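Local coordinates for N-acetyl-L-2,4-diaminobutyric acid deacetylase (Ruegeria pomeroyi, PDB 6TWL), which probably uses zinc to remove the acetyl group from N-acetyl-L-2,4-diaminobutyric acid during bacterial breakdown of ectoine, at residues V248-P253 / A304-S309; D256-S261 / V322-V327. All blocks are in the same frame, centred on the assembly; numbering follows the deposited sequence.

Contact 1 of 2, residues V248-P253 / A304-S309; sequences VNLTMP and AGLVIS
Leu250 and Ile308 form the tight centre of this contact. Both are buried, and their side chains slide past each other in opposite directions. The closest atoms are methyls, Leu250 CD1 and Ile308 CG2, 3.6 Å apart. Ile308 places its CG1 branch between its own backbone N and carbonyl carbon (chi1 58°). This leaves CG2 beside the backbone N to meet Leu250, while CD1 reaches a second partner.

The flanks are looser and only partly shielded from solvent. On one flank is the partly exposed Met252, whose SD lies 3.7 Å from Ile308 CD1. On the other, Leu306 crosses Leu250 at about a right angle, with CD1 4.0 Å from Leu250 CD2. The same Leu306 CD1 is also 4.0 Å from CG1 of the partly exposed Val248. Tyr181 touches Val248, Leu250 and Leu306 and so adds an aromatic group to this flank.

The strands 248-251 and 305-309 run nearly at right angles, with axes 8.8 Å apart at closest approach. Strand 248-251 is an outermost strand of the large mixed sheet and pairs with strand 181-184. Strand 305-311 belongs to the antiparallel sheet that also holds strands 258-260 and 321-326. There Ile308 and Ser309 both face Val324 in a classic beta bulge. The Ile308 side chain is about 8 Å from that of Glu209, a zinc ligand of this protein, although no zinc is bound to this chain. A backbone hydrogen bond between Thr251 and Val327 is a neighbouring tie. Between the two segments only apolar side chains meet, so this crossing depends on how they fit together.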
loop_
_atom_site.group_PDB
_atom_site.type_symbol
_atom_site.label_atom_id
_atom_site.label_comp_id
_atom_site.label_asym_id
_atom_site.label_seq_id
_atom_site.Cartn_x
_atom_site.Cartn_y
_atom_site.Cartn_z
ATOM N N VAL A 248 -16.633 -7.271 -2.196
ATOM C CA VAL A 248 -17.261 -7.391 -0.886
ATOM C C VAL A 248 -16.791 -6.221 -0.037
ATOM O O VAL A 248 -15.584 -6.029 0.153
ATOM C CB VAL A 248 -16.928 -8.732 -0.214
ATOM C CG1 VAL A 248 -17.470 -8.760 1.205
ATOM C CG2 VAL A 248 -17.495 -9.884 -1.030
ATOM N N ASN A 249 -17.741 -5.438 0.467
ATOM C CA ASN A 249 -17.424 -4.232 1.218
ATOM C C ASN A 249 -17.323 -4.551 2.703
ATOM O O ASN A 249 -18.229 -5.160 3.281
ATOM C CB ASN A 249 -18.473 -3.152 0.961
ATOM C CG ASN A 249 -18.250 -2.434 -0.357
ATOM O OD1 ASN A 249 -17.503 -1.457 -0.427
ATOM N ND2 ASN A 249 -18.883 -2.926 -1.415
ATOM N N LEU A 250 -16.215 -4.137 3.313
ATOM C CA LEU A 250 -15.885 -4.500 4.680
ATOM C C LEU A 250 -15.475 -3.267 5.469
ATOM O O LEU A 250 -14.976 -2.286 4.911
ATOM C CB LEU A 250 -14.750 -5.529 4.727
ATOM C CG LEU A 250 -14.944 -6.787 3.883
ATOM C CD1 LEU A 250 -13.602 -7.429 3.597
ATOM C CD2 LEU A 250 -15.873 -7.762 4.588
ATOM N N THR A 251 -15.700 -3.333 6.779
ATOM C CA THR A 251 -15.260 -2.314 7.716
ATOM C C THR A 251 -14.587 -2.992 8.899
ATOM O O THR A 251 -14.906 -4.133 9.245
ATOM C CB THR A 251 -16.428 -1.446 8.220
ATOM O OG1 THR A 251 -17.266 -2.224 9.084
ATOM C CG2 THR A 251 -17.259 -0.913 7.059
ATOM N N MET A 252 -13.639 -2.281 9.513
ATOM C CA MET A 252 -12.990 -2.703 10.752
ATOM C C MET A 252 -13.311 -1.646 11.801
ATOM O O MET A 252 -12.487 -0.762 12.083
ATOM C CB MET A 252 -11.484 -2.876 10.571
ATOM C CG MET A 252 -11.075 -4.118 9.797
ATOM S SD MET A 252 -9.507 -3.853 8.954
ATOM C CE MET A 252 -8.618 -2.946 10.211
ATOM N N PRO A 253 -14.500 -1.708 12.406
ATOM C CA PRO A 253 -14.978 -0.605 13.245
ATOM C C PRO A 253 -14.522 -0.637 14.694
ATOM O O PRO A 253 -14.767 0.339 15.417
ATOM C CB PRO A 253 -16.501 -0.781 13.171
ATOM C CG PRO A 253 -16.682 -2.265 13.061
ATOM C CD PRO A 253 -15.495 -2.787 12.286
ATOM N N ALA A 304 -18.338 -11.245 14.465
ATOM C CA ALA A 304 -18.712 -11.978 13.268
ATOM C C ALA A 304 -18.361 -11.178 12.018
ATOM O O ALA A 304 -18.421 -9.946 12.003
ATOM C CB ALA A 304 -20.205 -12.306 13.279
ATOM N N GLY A 305 -17.997 -11.897 10.965
ATOM C CA GLY A 305 -17.589 -11.279 9.713
ATOM C C GLY A 305 -16.764 -12.251 8.883
ATOM O O GLY A 305 -16.997 -13.459 8.907
ATOM N N LEU A 306 -15.799 -11.692 8.156
ATOM C CA LEU A 306 -14.922 -12.454 7.278
ATOM C C LEU A 306 -13.484 -12.327 7.756
ATOM O O LEU A 306 -13.027 -11.228 8.084
ATOM C CB LEU A 306 -15.022 -11.960 5.830
ATOM C CG LEU A 306 -16.377 -12.048 5.127
ATOM C CD1 LEU A 306 -16.241 -11.663 3.665
ATOM C CD2 LEU A 306 -16.958 -13.438 5.254
ATOM N N VAL A 307 -12.768 -13.449 7.791
ATOM C CA VAL A 307 -11.340 -13.412 8.096
ATOM C C VAL A 307 -10.632 -12.749 6.919
ATOM O O VAL A 307 -10.613 -13.288 5.809
ATOM C CB VAL A 307 -10.777 -14.812 8.370
ATOM C CG1 VAL A 307 -9.462 -14.713 9.136
ATOM C CG2 VAL A 307 -11.781 -15.641 9.144
ATOM N N ILE A 308 -10.061 -11.570 7.153
ATOM C CA ILE A 308 -9.412 -10.797 6.101
ATOM C C ILE A 308 -7.901 -10.769 6.243
ATOM O O ILE A 308 -7.214 -10.328 5.305
ATOM C CB ILE A 308 -9.965 -9.358 6.041
ATOM C CG1 ILE A 308 -9.764 -8.654 7.385
ATOM C CG2 ILE A 308 -11.438 -9.378 5.682
ATOM C CD1 ILE A 308 -9.735 -7.144 7.283
ATOM N N SER A 309 -7.360 -11.220 7.371
ATOM C CA SER A 309 -5.923 -11.264 7.583
ATOM C C SER A 309 -5.605 -12.389 8.555
ATOM O O SER A 309 -6.430 -12.749 9.398
ATOM C CB SER A 309 -5.387 -9.937 8.126
ATOM O OG SER A 309 -3.975 -9.886 8.022
#

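Contact 2 of 2, residues D256-S261 / V322-V327; sequences DCFVFS and VAVVGV
Val324 sets CG1 opposite its backbone N (chi1 -178°), and Phe258 has CG beside its backbone N, anti to its carbonyl carbon (chi1 -56°). As a cross-strand pair on one face of the sheet, the two side chains run side by side and point the same way. Val324 CG1 lies over one face of the Phe258 ring, while Val324 CG2 is 3.8 Å from Phe258 CD2. With an alanine here in place of Val324, both methyls are gone, and the Phe258 ring would probably lose this neighbour and be freer to turn.

These residues are a non-hydrogen-bonded pair of antiparallel strands 258-260 and 321-326, in the sheet that also holds strand 305-311. Next to them, Val259 and Ala323 form a hydrogen-bonded pair. Val259 N donates to Ala323 O at 3.2 Å. Val322 and Ala323 both face Val259, which makes a classic beta bulge. Val322 N also donates to Val259 O, but the modelled length of 2.5 Å is doubtfully short. Val259 CG1 packs on Val322 CB at 3.9 Å. On the face that carries Val259 and Ala323, both residues meet Leu283 of strand 282-287.

The Cys257 carbonyl takes a hydrogen bond and a CH...O contact. Val325 N donates to Cys257 O at 2.9 Å. Val324 CA makes the CH...O contact to Cys257 O at 3.3 Å. Beyond this bond, Cys257 SG rests 3.9 Å from Val327 CG2. At the other end, Ser261 CB packs 3.8 Å from Val322 CG2. Asp256, just before the strand, forms a salt bridge with Arg302.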
loop_
_atom_site.group_PDB
_atom_site.type_symbol
_atom_site.label_atom_id
_atom_site.label_comp_id
_atom_site.label_asym_id
_atom_site.label_seq_id
_atom_site.Cartn_x
_atom_site.Cartn_y
_atom_site.Cartn_z
ATOM N N ASP A 256 -12.210 -5.081 18.531
ATOM C CA ASP A 256 -12.725 -6.442 18.556
ATOM C C ASP A 256 -12.573 -7.158 17.216
ATOM O O ASP A 256 -12.936 -8.336 17.120
ATOM C CB ASP A 256 -14.195 -6.420 18.972
ATOM C CG ASP A 256 -14.388 -6.526 20.468
ATOM O OD1 ASP A 256 -13.419 -6.863 21.180
ATOM O OD2 ASP A 256 -15.520 -6.272 20.930
ATOM N N CYS A 257 -12.068 -6.480 16.185
ATOM C CA CYS A 257 -11.743 -7.125 14.921
ATOM C C CYS A 257 -10.388 -7.815 14.956
ATOM O O CYS A 257 -10.087 -8.607 14.057
ATOM C CB CYS A 257 -11.753 -6.095 13.787
ATOM S SG CYS A 257 -13.396 -5.486 13.313
ATOM N N PHE A 258 -9.575 -7.535 15.969
ATOM C CA PHE A 258 -8.196 -7.995 16.043
ATOM C C PHE A 258 -8.046 -8.991 17.182
ATOM O O PHE A 258 -8.556 -8.763 18.283
ATOM C CB PHE A 258 -7.240 -6.820 16.252
ATOM C CG PHE A 258 -7.362 -5.751 15.210
ATOM C CD1 PHE A 258 -8.357 -4.791 15.291
ATOM C CD2 PHE A 258 -6.484 -5.710 14.146
ATOM C CE1 PHE A 258 -8.466 -3.809 14.329
ATOM C CE2 PHE A 258 -6.591 -4.730 13.184
ATOM C CZ PHE A 258 -7.578 -3.779 13.280
ATOM N N VAL A 259 -7.343 -10.085 16.913
ATOM C CA VAL A 259 -7.045 -11.105 17.911
ATOM C C VAL A 259 -5.534 -11.272 17.958
ATOM O O VAL A 259 -4.911 -11.627 16.950
ATOM C CB VAL A 259 -7.737 -12.438 17.593
ATOM C CG1 VAL A 259 -7.203 -13.539 18.496
ATOM C CG2 VAL A 259 -9.242 -12.299 17.746
ATOM N N PHE A 260 -4.947 -11.009 19.119
ATOM C CA PHE A 260 -3.505 -11.059 19.281
ATOM C C PHE A 260 -3.093 -12.289 20.078
ATOM O O PHE A 260 -3.802 -12.734 20.986
ATOM C CB PHE A 260 -3.003 -9.787 19.963
ATOM C CG PHE A 260 -3.266 -8.545 19.168
ATOM C CD1 PHE A 260 -2.552 -8.293 18.009
ATOM C CD2 PHE A 260 -4.244 -7.646 19.557
ATOM C CE1 PHE A 260 -2.793 -7.159 17.262
ATOM C CE2 PHE A 260 -4.490 -6.509 18.812
ATOM C CZ PHE A 260 -3.762 -6.267 17.663
ATOM N N SER A 261 -1.935 -12.838 19.726
ATOM C CA SER A 261 -1.421 -14.014 20.406
ATOM C C SER A 261 -0.809 -13.619 21.742
ATOM O O SER A 261 -0.166 -12.573 21.865
ATOM C CB SER A 261 -0.380 -14.725 19.540
ATOM O OG SER A 261 0.272 -15.749 20.269
ATOM N N VAL A 322 -3.166 -12.728 15.477
ATOM C CA VAL A 322 -3.571 -14.057 15.030
ATOM C C VAL A 322 -4.393 -13.957 13.750
ATOM O O VAL A 322 -4.122 -14.649 12.762
ATOM C CB VAL A 322 -4.345 -14.780 16.146
ATOM C CG1 VAL A 322 -5.028 -16.033 15.612
ATOM C CG2 VAL A 322 -3.414 -15.115 17.304
ATOM N N ALA A 323 -5.402 -13.088 13.748
ATOM C CA ALA A 323 -6.274 -12.911 12.596
ATOM C C ALA A 323 -7.025 -11.597 12.747
ATOM O O ALA A 323 -7.145 -11.055 13.849
ATOM C CB ALA A 323 -7.260 -14.075 12.448
ATOM N N VAL A 324 -7.526 -11.092 11.621
ATOM C CA VAL A 324 -8.378 -9.908 11.587
ATOM C C VAL A 324 -9.687 -10.276 10.901
ATOM O O VAL A 324 -9.693 -11.010 9.906
ATOM C CB VAL A 324 -7.702 -8.722 10.866
ATOM C CG1 VAL A 324 -8.608 -7.500 10.888
ATOM C CG2 VAL A 324 -6.367 -8.396 11.509
ATOM N N VAL A 325 -10.792 -9.764 11.437
ATOM C CA VAL A 325 -12.132 -10.028 10.925
ATOM C C VAL A 325 -12.734 -8.722 10.421
ATOM O O VAL A 325 -12.763 -7.726 11.153
ATOM C CB VAL A 325 -13.033 -10.658 12.003
ATOM C CG1 VAL A 325 -14.253 -11.285 11.362
ATOM C CG2 VAL A 325 -12.257 -11.684 12.821
ATOM N N GLY A 326 -13.219 -8.730 9.182
ATOM C CA GLY A 326 -13.920 -7.588 8.606
ATOM C C GLY A 326 -15.422 -7.787 8.668
ATOM O O GLY A 326 -15.921 -8.893 8.455
ATOM N N VAL A 327 -16.156 -6.691 8.947
ATOM C CA VAL A 327 -17.567 -6.774 9.318
ATOM C C VAL A 327 -18.462 -6.610 8.092
ATOM O O VAL A 327 -18.113 -5.943 7.112
ATOM C CB VAL A 327 -17.892 -5.742 10.419
ATOM C CG1 VAL A 327 -19.307 -5.931 10.947
ATOM C CG2 VAL A 327 -16.912 -5.893 11.562
#

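Contact 1 is partly buried and joins two different sheets. Contact 2 is mostly buried and lies within one of them. Their chemistry differs accordingly: contact 1 rests on apolar side chains between crossing strands, while contact 2 combines backbone hydrogen bonds with side-chain packing between antiparallel strands. Both use the sheet of strands 258-260, 305-311 and 321-326, in which the last two are neighbours. A probable hydrogen bond from Ile308 N to Val324 O, 2.8 Å long, links them. Met252 of contact 1 also packs on Phe258 of contact 2. The first segments of both follow each other in the chain, passing from the large mixed sheet into the antiparallel one.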